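Local coordinates for GGDEF and EAL domain-containing protein (PDB 6PWK) that binds the second messenger c-di-GMP and probably acts as a signalling receptor in the control of large adhesins and biofilm formation, at residues Asp20-Leu25 with Gly69-Leu74; Phe200-Gln205 with Arg217-Ala222. One frame throughout, in Å; residues are numbered along the deposited sequence.

Contact 1: Asp20-Leu25 with Gly69-Leu74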
ATOM      1  N   ASP A  20      14.943  14.450 -13.674  1.00 78.62           N
ATOM      2  CA  ASP A  20      13.927  13.407 -13.602  1.00 76.27           C
ATOM      3  C   ASP A  20      13.383  13.131 -14.999  1.00 76.86           C
ATOM      4  O   ASP A  20      12.879  14.055 -15.648  1.00 81.38           O
ATOM      5  CB  ASP A  20      12.798  13.826 -12.668  1.00 78.34           C
ATOM      6  CG  ASP A  20      11.596  12.905 -12.755  1.00 78.14           C
ATOM      7  OD1 ASP A  20      11.707  11.736 -12.328  1.00 79.93           O
ATOM      8  OD2 ASP A  20      10.541  13.352 -13.249  1.00 70.57           O
ATOM      9  N   PRO A  21      13.465  11.894 -15.497  1.00 72.90           N
ATOM     10  CA  PRO A  21      13.055  11.638 -16.890  1.00 77.15           C
ATOM     11  C   PRO A  21      11.586  11.912 -17.164  1.00 89.33           C
ATOM     12  O   PRO A  21      11.243  12.337 -18.275  1.00 95.07           O
ATOM     13  CB  PRO A  21      13.395  10.153 -17.085  1.00 69.73           C
ATOM     14  CG  PRO A  21      14.427   9.855 -16.047  1.00 70.68           C
ATOM     15  CD  PRO A  21      14.075  10.710 -14.870  1.00 70.10           C
ATOM     16  N   VAL A  22      10.705  11.684 -16.189  1.00 86.21           N
ATOM     17  CA  VAL A  22       9.272  11.835 -16.431  1.00 77.45           C
ATOM     18  C   VAL A  22       8.913  13.305 -16.613  1.00 77.03           C
ATOM     19  O   VAL A  22       8.399  13.713 -17.662  1.00 79.88           O
ATOM     20  CB  VAL A  22       8.462  11.200 -15.288  1.00 75.31           C
ATOM     21  CG1 VAL A  22       6.978  11.207 -15.624  1.00 82.91           C
ATOM     22  CG2 VAL A  22       8.949   9.785 -15.014  1.00 73.40           C
ATOM     23  N   SER A  23       9.179  14.122 -15.595  1.00 78.45           N
ATOM     24  CA  SER A  23       8.783  15.524 -15.627  1.00 77.84           C
ATOM     25  C   SER A  23       9.697  16.382 -16.491  1.00 79.40           C
ATOM     26  O   SER A  23       9.314  17.500 -16.848  1.00 78.54           O
ATOM     27  CB  SER A  23       8.752  16.094 -14.208  1.00 74.16           C
ATOM     28  OG  SER A  23      10.043  16.066 -13.621  1.00 70.03           O
ATOM     29  N   HIS A  24      10.888  15.888 -16.830  1.00 85.96           N
ATOM     30  CA  HIS A  24      11.920  16.684 -17.494  1.00 91.77           C
ATOM     31  C   HIS A  24      12.258  17.939 -16.690  1.00 83.80           C
ATOM     32  O   HIS A  24      12.649  18.967 -17.249  1.00 87.69           O
ATOM     33  CB  HIS A  24      11.522  17.052 -18.928  1.00107.01           C
ATOM     34  CG  HIS A  24      12.688  17.349 -19.819  1.00122.68           C
ATOM     35  ND1 HIS A  24      13.497  16.361 -20.338  1.00125.56           N
ATOM     36  CD2 HIS A  24      13.188  18.522 -20.274  1.00128.97           C
ATOM     37  CE1 HIS A  24      14.442  16.912 -21.079  1.00129.39           C
ATOM     38  NE2 HIS A  24      14.277  18.223 -21.057  1.00129.80           N
ATOM     39  N   LEU A  25      12.095  17.860 -15.374  1.00 75.23           N
ATOM     40  CA  LEU A  25      12.519  18.883 -14.432  1.00 76.36           C
ATOM     41  C   LEU A  25      13.677  18.340 -13.607  1.00 73.09           C
ATOM     42  O   LEU A  25      14.077  17.182 -13.742  1.00 74.71           O
ATOM     43  CB  LEU A  25      11.356  19.306 -13.531  1.00 82.52           C
ATOM     44  CG  LEU A  25      10.194  20.076 -14.156  1.00 89.81           C
ATOM     45  CD1 LEU A  25       9.070  20.239 -13.146  1.00 85.40           C
ATOM     46  CD2 LEU A  25      10.667  21.432 -14.655  1.00 96.57           C
ATOM     47  N   GLY A  69       2.262  11.047 -18.559  1.00 90.85           N
ATOM     48  CA  GLY A  69       1.917  12.144 -19.451  1.00 91.07           C
ATOM     49  C   GLY A  69       1.374  13.355 -18.719  1.00 93.13           C
ATOM     50  O   GLY A  69       1.623  14.494 -19.125  1.00100.83           O
ATOM     51  N   MET A  70       0.631  13.133 -17.633  1.00 88.52           N
ATOM     52  CA  MET A  70       0.107  14.254 -16.859  1.00 89.46           C
ATOM     53  C   MET A  70       1.210  14.928 -16.051  1.00 93.11           C
ATOM     54  O   MET A  70       1.203  16.154 -15.881  1.00 89.70           O
ATOM     55  CB  MET A  70      -1.019  13.782 -15.940  1.00 82.92           C
ATOM     56  CG  MET A  70      -1.722  14.908 -15.208  1.00 84.52           C
ATOM     57  SD  MET A  70      -2.384  16.138 -16.345  1.00 93.21           S
ATOM     58  CE  MET A  70      -4.139  15.909 -16.094  1.00103.31           C
ATOM     59  N   VAL A  71       2.162  14.143 -15.541  1.00 88.62           N
ATOM     60  CA  VAL A  71       3.316  14.720 -14.856  1.00 81.66           C
ATOM     61  C   VAL A  71       4.098  15.613 -15.809  1.00 77.60           C
ATOM     62  O   VAL A  71       4.486  16.735 -15.463  1.00 77.80           O
ATOM     63  CB  VAL A  71       4.204  13.609 -14.267  1.00 79.39           C
ATOM     64  CG1 VAL A  71       5.549  14.174 -13.840  1.00 78.18           C
ATOM     65  CG2 VAL A  71       3.512  12.942 -13.093  1.00 74.89           C
ATOM     66  N   ARG A  72       4.339  15.126 -17.028  1.00 78.79           N
ATOM     67  CA  ARG A  72       5.024  15.935 -18.031  1.00 82.61           C
ATOM     68  C   ARG A  72       4.213  17.174 -18.389  1.00 87.60           C
ATOM     69  O   ARG A  72       4.769  18.272 -18.519  1.00 82.82           O
ATOM     70  CB  ARG A  72       5.297  15.098 -19.280  1.00 81.60           C
ATOM     71  CG  ARG A  72       5.729  15.910 -20.492  1.00 84.08           C
ATOM     72  CD  ARG A  72       7.083  16.561 -20.282  1.00 84.79           C
ATOM     73  NE  ARG A  72       8.144  15.574 -20.124  1.00 88.37           N
ATOM     74  CZ  ARG A  72       8.746  14.962 -21.137  1.00 92.43           C
ATOM     75  NH1 ARG A  72       8.384  15.231 -22.384  1.00 98.96           N
ATOM     76  NH2 ARG A  72       9.705  14.077 -20.903  1.00 90.10           N
ATOM     77  N   GLU A  73       2.897  17.017 -18.554  1.00 90.51           N
ATOM     78  CA  GLU A  73       2.048  18.155 -18.888  1.00 92.43           C
ATOM     79  C   GLU A  73       2.113  19.221 -17.801  1.00 89.46           C
ATOM     80  O   GLU A  73       2.402  20.390 -18.081  1.00 86.33           O
ATOM     81  CB  GLU A  73       0.607  17.691 -19.109  1.00 97.51           C
ATOM     82  CG  GLU A  73      -0.384  18.811 -19.414  1.00108.77           C
ATOM     83  CD  GLU A  73      -0.356  19.264 -20.866  1.00120.94           C
ATOM     84  OE1 GLU A  73       0.733  19.274 -21.479  1.00123.90           O
ATOM     85  OE2 GLU A  73      -1.433  19.606 -21.398  1.00125.80           O
ATOM     86  N   LEU A  74       1.860  18.832 -16.548  1.00 90.11           N
ATOM     87  CA  LEU A  74       1.966  19.784 -15.447  1.00 84.75           C
ATOM     88  C   LEU A  74       3.362  20.388 -15.377  1.00 85.88           C
ATOM     89  O   LEU A  74       3.514  21.588 -15.128  1.00 89.05           O
ATOM     90  CB  LEU A  74       1.603  19.103 -14.127  1.00 83.41           C
ATOM     91  CG  LEU A  74       1.819  19.909 -12.842  1.00 78.12           C
ATOM     92  CD1 LEU A  74       1.127  21.261 -12.913  1.00 73.71           C
ATOM     93  CD2 LEU A  74       1.329  19.124 -11.637  1.00 79.28           C
TER

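Contact 2: Phe200-Gln205 with Arg217-Ala222. With MG (magnesium ion), chain E; C2E (9,9'-[(2R,3R,3aS,5S,7aR,9R,10R,10aS,12S,14aR)-3,5,10,12-tetrahydroxy-5,12-dioxidooctahydro-2H,7H-difuro[3,2-d:3',2'-j][1,3,7,9,2,8]tetraoxadiphosphacyclododecine-2,9-diyl]bis(2-amino-1,9-dihydro-6H-purin-6-one)), chain C.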
ATOM      1  N   PHE A 200      -4.927  15.786  26.474  1.00 57.18           N
ATOM      2  CA  PHE A 200      -5.978  16.076  25.513  1.00 53.86           C
ATOM      3  C   PHE A 200      -7.142  16.814  26.159  1.00 57.88           C
ATOM      4  O   PHE A 200      -7.507  16.553  27.309  1.00 68.99           O
ATOM      5  CB  PHE A 200      -6.478  14.782  24.868  1.00 50.32           C
ATOM      6  CG  PHE A 200      -5.680  14.360  23.669  1.00 57.81           C
ATOM      7  CD1 PHE A 200      -4.455  13.732  23.819  1.00 60.93           C
ATOM      8  CD2 PHE A 200      -6.155  14.593  22.391  1.00 65.23           C
ATOM      9  CE1 PHE A 200      -3.719  13.347  22.715  1.00 69.37           C
ATOM     10  CE2 PHE A 200      -5.425  14.210  21.284  1.00 70.48           C
ATOM     11  CZ  PHE A 200      -4.206  13.585  21.446  1.00 70.30           C
ATOM     12  N   THR A 201      -7.719  17.746  25.405  1.00 55.79           N
ATOM     13  CA  THR A 201      -8.958  18.420  25.760  1.00 55.25           C
ATOM     14  C   THR A 201      -9.978  18.174  24.657  1.00 59.08           C
ATOM     15  O   THR A 201      -9.615  17.943  23.499  1.00 57.72           O
ATOM     16  CB  THR A 201      -8.749  19.928  25.953  1.00 54.75           C
ATOM     17  OG1 THR A 201      -8.313  20.513  24.720  1.00 64.91           O
ATOM     18  CG2 THR A 201      -7.704  20.190  27.029  1.00 47.85           C
ATOM     19  N   PHE A 202     -11.258  18.221  25.018  1.00 61.85           N
ATOM     20  CA  PHE A 202     -12.326  17.881  24.091  1.00 63.60           C
ATOM     21  C   PHE A 202     -13.419  18.939  24.121  1.00 57.49           C
ATOM     22  O   PHE A 202     -13.758  19.468  25.183  1.00 65.86           O
ATOM     23  CB  PHE A 202     -12.923  16.508  24.412  1.00 64.32           C
ATOM     24  CG  PHE A 202     -11.933  15.385  24.311  1.00 61.15           C
ATOM     25  CD1 PHE A 202     -11.682  14.776  23.093  1.00 55.46           C
ATOM     26  CD2 PHE A 202     -11.248  14.945  25.430  1.00 57.05           C
ATOM     27  CE1 PHE A 202     -10.772  13.747  22.995  1.00 53.42           C
ATOM     28  CE2 PHE A 202     -10.334  13.915  25.339  1.00 57.41           C
ATOM     29  CZ  PHE A 202     -10.097  13.315  24.119  1.00 56.52           C
ATOM     30  N   ARG A 203     -13.962  19.237  22.944  1.00 60.69           N
ATOM     31  CA  ARG A 203     -15.061  20.171  22.774  1.00 60.59           C
ATOM     32  C   ARG A 203     -16.235  19.451  22.125  1.00 66.39           C
ATOM     33  O   ARG A 203     -16.046  18.569  21.283  1.00 71.46           O
ATOM     34  CB  ARG A 203     -14.638  21.373  21.919  1.00 44.47           C
ATOM     35  CG  ARG A 203     -13.595  22.262  22.578  1.00 53.53           C
ATOM     36  CD  ARG A 203     -12.915  23.185  21.575  1.00 58.28           C
ATOM     37  NE  ARG A 203     -13.841  23.715  20.577  1.00 58.80           N
ATOM     38  CZ  ARG A 203     -13.687  23.568  19.265  1.00 62.17           C
ATOM     39  NH1 ARG A 203     -12.635  22.913  18.786  1.00 46.90           N
ATOM     40  NH2 ARG A 203     -14.577  24.084  18.429  1.00 62.16           N
ATOM     41  N   TYR A 204     -17.448  19.824  22.526  1.00 67.31           N
ATOM     42  CA  TYR A 204     -18.671  19.197  22.031  1.00 70.59           C
ATOM     43  C   TYR A 204     -19.546  20.276  21.406  1.00 75.21           C
ATOM     44  O   TYR A 204     -20.072  21.141  22.114  1.00 84.28           O
ATOM     45  CB  TYR A 204     -19.415  18.475  23.155  1.00 65.09           C
ATOM     46  CG  TYR A 204     -18.593  17.439  23.895  1.00 73.22           C
ATOM     47  CD1 TYR A 204     -17.765  17.803  24.949  1.00 75.47           C
ATOM     48  CD2 TYR A 204     -18.654  16.095  23.548  1.00 82.00           C
ATOM     49  CE1 TYR A 204     -17.014  16.862  25.631  1.00 82.93           C
ATOM     50  CE2 TYR A 204     -17.907  15.145  24.224  1.00 85.09           C
ATOM     51  CZ  TYR A 204     -17.090  15.535  25.264  1.00 85.14           C
ATOM     52  OH  TYR A 204     -16.347  14.594  25.939  1.00 87.56           O
ATOM     53  N   GLN A 205     -19.711  20.220  20.086  1.00 68.68           N
ATOM     54  CA  GLN A 205     -20.541  21.169  19.353  1.00 63.65           C
ATOM     55  C   GLN A 205     -21.824  20.470  18.922  1.00 66.81           C
ATOM     56  O   GLN A 205     -21.775  19.455  18.219  1.00 68.92           O
ATOM     57  CB  GLN A 205     -19.801  21.731  18.139  1.00 54.42           C
ATOM     58  CG  GLN A 205     -20.495  22.925  17.502  1.00 51.36           C
ATOM     59  CD  GLN A 205     -19.760  23.454  16.290  1.00 52.57           C
ATOM     60  OE1 GLN A 205     -19.345  22.691  15.417  1.00 61.67           O
ATOM     61  NE2 GLN A 205     -19.590  24.769  16.230  1.00 52.43           N
ATOM     62  N   ARG A 217     -23.744  15.637  19.152  1.00 56.93           N
ATOM     63  CA  ARG A 217     -22.667  16.562  19.479  1.00 51.50           C
ATOM     64  C   ARG A 217     -21.376  16.034  18.873  1.00 57.15           C
ATOM     65  O   ARG A 217     -20.919  14.945  19.237  1.00 56.84           O
ATOM     66  CB  ARG A 217     -22.520  16.734  20.992  1.00 57.67           C
ATOM     67  CG  ARG A 217     -23.440  17.779  21.595  1.00 68.28           C
ATOM     68  CD  ARG A 217     -23.263  17.860  23.099  1.00 72.21           C
ATOM     69  NE  ARG A 217     -24.472  17.439  23.798  1.00 89.69           N
ATOM     70  CZ  ARG A 217     -25.483  18.250  24.092  1.00100.96           C
ATOM     71  NH1 ARG A 217     -25.428  19.531  23.751  1.00109.41           N
ATOM     72  NH2 ARG A 217     -26.548  17.781  24.727  1.00 94.51           N
ATOM     73  N   GLU A 218     -20.796  16.798  17.951  1.00 53.97           N
ATOM     74  CA  GLU A 218     -19.532  16.413  17.342  1.00 49.83           C
ATOM     75  C   GLU A 218     -18.380  16.685  18.300  1.00 56.33           C
ATOM     76  O   GLU A 218     -18.337  17.725  18.963  1.00 62.95           O
ATOM     77  CB  GLU A 218     -19.310  17.163  16.029  1.00 42.84           C
ATOM     78  CG  GLU A 218     -18.026  16.776  15.314  1.00 44.73           C
ATOM     79  CD  GLU A 218     -17.912  17.394  13.936  1.00 60.46           C
ATOM     80  OE1 GLU A 218     -18.778  18.220  13.578  1.00 63.26           O
ATOM     81  OE2 GLU A 218     -16.956  17.052  13.208  1.00 59.81           O
ATOM     82  N   VAL A 219     -17.445  15.743  18.369  1.00 64.51           N
ATOM     83  CA  VAL A 219     -16.312  15.816  19.283  1.00 61.81           C
ATOM     84  C   VAL A 219     -15.106  16.360  18.531  1.00 58.26           C
ATOM     85  O   VAL A 219     -14.745  15.848  17.463  1.00 50.68           O
ATOM     86  CB  VAL A 219     -16.005  14.439  19.894  1.00 54.89           C
ATOM     87  CG1 VAL A 219     -14.759  14.506  20.760  1.00 50.65           C
ATOM     88  CG2 VAL A 219     -17.196  13.941  20.701  1.00 46.94           C
ATOM     89  N   PHE A 220     -14.482  17.395  19.086  1.00 58.47           N
ATOM     90  CA  PHE A 220     -13.256  17.970  18.545  1.00 51.05           C
ATOM     91  C   PHE A 220     -12.128  17.748  19.540  1.00 53.67           C
ATOM     92  O   PHE A 220     -12.278  18.046  20.729  1.00 55.29           O
ATOM     93  CB  PHE A 220     -13.427  19.463  18.257  1.00 50.75           C
ATOM     94  CG  PHE A 220     -14.439  19.755  17.192  1.00 53.89           C
ATOM     95  CD1 PHE A 220     -14.497  18.981  16.047  1.00 51.37           C
ATOM     96  CD2 PHE A 220     -15.340  20.795  17.343  1.00 48.91           C
ATOM     97  CE1 PHE A 220     -15.428  19.242  15.067  1.00 56.72           C
ATOM     98  CE2 PHE A 220     -16.278  21.061  16.365  1.00 61.38           C
ATOM     99  CZ  PHE A 220     -16.322  20.282  15.224  1.00 66.06           C
ATOM    100  N   SER A 221     -11.007  17.227  19.053  1.00 54.77           N
ATOM    101  CA  SER A 221      -9.881  16.877  19.904  1.00 53.85           C
ATOM    102  C   SER A 221      -8.772  17.912  19.780  1.00 47.84           C
ATOM    103  O   SER A 221      -8.473  18.397  18.684  1.00 43.14           O
ATOM    104  CB  SER A 221      -9.342  15.488  19.551  1.00 55.80           C
ATOM    105  OG  SER A 221     -10.335  14.493  19.736  1.00 66.14           O
ATOM    106  N   ALA A 222      -8.170  18.246  20.918  1.00 51.18           N
ATOM    107  CA  ALA A 222      -6.997  19.104  20.975  1.00 46.35           C
ATOM    108  C   ALA A 222      -6.174  18.696  22.187  1.00 54.64           C
ATOM    109  O   ALA A 222      -6.651  17.979  23.069  1.00 64.67           O
ATOM    110  CB  ALA A 222      -7.382  20.586  21.052  1.00 39.26           C
TER
HETATM  111 MG    MG E 703     -16.474  16.469  11.037  1.00 45.01          MG
HETATM  112  P1  C2E C 701     -14.212  19.249  10.891  1.00 81.95           P
HETATM  113  O2P C2E C 701     -14.921  17.927  10.778  1.00 58.71           O
HETATM  114  O1P C2E C 701     -14.754  20.078   9.761  1.00 47.07           O
HETATM  115  O5' C2E C 701     -14.647  20.058  12.247  1.00 75.93           O
HETATM  116  C5' C2E C 701     -15.105  21.362  12.112  1.00 56.10           C
HETATM  117  C4' C2E C 701     -13.888  22.291  12.382  1.00 61.16           C
HETATM  118  O4' C2E C 701     -14.209  23.533  12.170  1.00 62.54           O
HETATM  119  C3' C2E C 701     -13.496  22.265  13.871  1.00 57.48           C
HETATM  120  O3' C2E C 701     -12.278  22.828  13.960  1.00 55.52           O
HETATM  121  C2' C2E C 701     -14.523  23.250  14.451  1.00 54.65           C
HETATM  122  O2' C2E C 701     -14.085  23.713  15.798  1.00 46.82           O
HETATM  123  C1' C2E C 701     -14.362  24.235  13.614  1.00 59.59           C
HETATM  124  N9  C2E C 701     -15.393  25.222  13.420  1.00 66.00           N
HETATM  125  C8  C2E C 701     -16.429  24.575  14.007  1.00 64.72           C
HETATM  126  N7  C2E C 701     -17.511  25.389  13.895  1.00 60.04           N
HETATM  127  C5  C2E C 701     -17.150  26.493  13.251  1.00 61.91           C
HETATM  128  C6  C2E C 701     -17.890  27.768  12.809  1.00 68.29           C
HETATM  129  O6  C2E C 701     -19.041  27.933  13.040  1.00 76.06           O
HETATM  130  N1  C2E C 701     -17.181  28.793  12.107  1.00 64.73           N
HETATM  131  C2  C2E C 701     -15.781  28.661  11.794  1.00 68.89           C
HETATM  132  N2  C2E C 701     -15.010  29.673  11.079  1.00 69.33           N
HETATM  133  N3  C2E C 701     -15.115  27.442  12.222  1.00 70.28           N
HETATM  134  C4  C2E C 701     -15.840  26.373  12.955  1.00 64.85           C
HETATM  135  P11 C2E C 701     -11.198  21.893  14.803  1.00 64.06           P
HETATM  136  O21 C2E C 701     -11.432  21.700  16.278  1.00 63.23           O
HETATM  137  O11 C2E C 701      -9.867  22.595  14.701  1.00 49.51           O
HETATM  138  O5A C2E C 701     -11.153  20.527  13.877  1.00 66.63           O
HETATM  139  C5A C2E C 701     -10.455  20.718  12.677  1.00 54.78           C
HETATM  140  C4A C2E C 701     -10.354  19.440  11.947  1.00 57.33           C
HETATM  141  O4A C2E C 701      -9.575  18.622  12.602  1.00 61.56           O
HETATM  142  C3A C2E C 701     -11.864  18.703  11.837  1.00 65.50           C
HETATM  143  O3A C2E C 701     -12.583  19.172  10.602  1.00 73.53           O
HETATM  144  C2A C2E C 701     -11.643  17.501  11.767  1.00 59.71           C
HETATM  145  O2A C2E C 701     -11.469  17.085  10.330  1.00 56.78           O
HETATM  146  C1A C2E C 701     -10.269  17.279  12.608  1.00 54.76           C
HETATM  147  N91 C2E C 701     -10.536  16.878  13.829  1.00 48.05           N
HETATM  148  C81 C2E C 701     -10.909  17.592  14.902  1.00 47.10           C
HETATM  149  N71 C2E C 701     -11.057  16.710  15.909  1.00 39.76           N
HETATM  150  C51 C2E C 701     -10.779  15.492  15.452  1.00 43.49           C
HETATM  151  C61 C2E C 701     -10.775  14.123  16.121  1.00 45.00           C
HETATM  152  O61 C2E C 701     -11.064  14.052  17.262  1.00 38.48           O
HETATM  153  N11 C2E C 701     -10.431  12.945  15.385  1.00 53.92           N
HETATM  154  C21 C2E C 701     -10.080  13.045  13.995  1.00 45.00           C
HETATM  155  N21 C2E C 701      -9.730  11.845  13.250  1.00 58.25           N
HETATM  156  N31 C2E C 701     -10.090  14.365  13.363  1.00 52.53           N
HETATM  157  C41 C2E C 701     -10.450  15.588  14.140  1.00 44.20           C

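Contact 1: Asp20-Leu25 with Gly69-Leu74
V22 and S23 pack against V71 where the loop between helices 3-18 and 28-41 of the GGDEF domain meets helix 53-80. By sequence D20-S23 corresponds to the D-x-L-T loop of this family. On the tight side V22 and V71 cross at about a right angle, their CG1 methyls 3.7 Å apart, while S23 CB touches the same V71 CG1 at 3.8 Å. S23 OG sits between its own backbone N and carbonyl carbon (chi1 63°), where it donates to D20 OD2 and accepts from L25 N in an ST turn. D20 OD2 also takes the S23 N-H, an Asx motif, and forms a salt bridge with R91, so one carboxylate oxygen ties down the turn that presents V22 and S23 to the helix. The other side is looser and nearer solvent: the R72 chain, bent at both chi2 and chi3, brings the edge of its guanidinium to the carbonyls of P21 and V22. H24 brings CB to 3.9 Å from R72 NE before its exposed ring leads away. P21 O lies in the guanidinium plane, 3.5 Å from R72 NH2. The hydrogen bond itself is R72 NE to V22 O, 3.1 Å long and bent to 143° at the hydrogen.

Contact 2: Phe200-Gln205 with Arg217-Ala222
R203 and F220, an antiparallel hydrogen-bonded pair, incline their flat groups at 29° to each other, with F220 CD2 over one face of the guanidinium and 3.5 Å from R203 NH2. A bend at chi3 turns that guanidinium to c-di-GMP: NH2 gives a nearly straight bond (173°) to the ribose O2', met in plane at 2.7 Å, and NH1 reaches phosphate O21. One face of the F220 ring receives the ribose, C3' lying over its centre. Q205 comes to the edge of the ring, amide and ring planes 73° apart, with OE1 in the ring plane 3.6 Å from F220 CE2. Fully extended, Q205 sends NE2 to guanine N7 at 3.2 Å, while OE1 accepts from Q410. E218, on the same face of the sheet, is likewise extended, and its OE2 binds the magnesium at 2.3 Å beside phosphate O2P; E304, N272 and D334 also bind the metal. Its OE1 meets K355 and Q410. S221, in a non-hydrogen-bonded pair with F202, points its own N-H away from strand 200-209 to N71 of the second guanine, and its OG donates to O61 at 2.6 Å. On the same face as S221, V219 rests CG1 on F202 CD1 at 3.9 Å and runs CG2 alongside the Y204 ring. Antiparallel to 200-209 but parallel to 269-272, strand 214-225 carries E218-V219-F220 in place of E-A-L, the signature of the c-di-GMP-binding EAL barrel.

From the N terminus, helix 3-18 leads into the loop of contact 1, which closes when the chain has passed through helix 28-41 and strand 45-51 and reached the middle of helix 53-80, with 43 residues between its two segments. The rest of the GGDEF sheet follows, and helix 184-197 then brings the chain to strand 200-209. Contact 2 closes a much shorter loop there, the 11 residues of a beta hairpin. The two neither nest nor cross: they stand in series on opposite sides of the chain's centre, their nearest atoms about 31 Å apart. Contact 1 ties a loop to a helix within the GGDEF domain; contact 2 joins two strands of the EAL sheet.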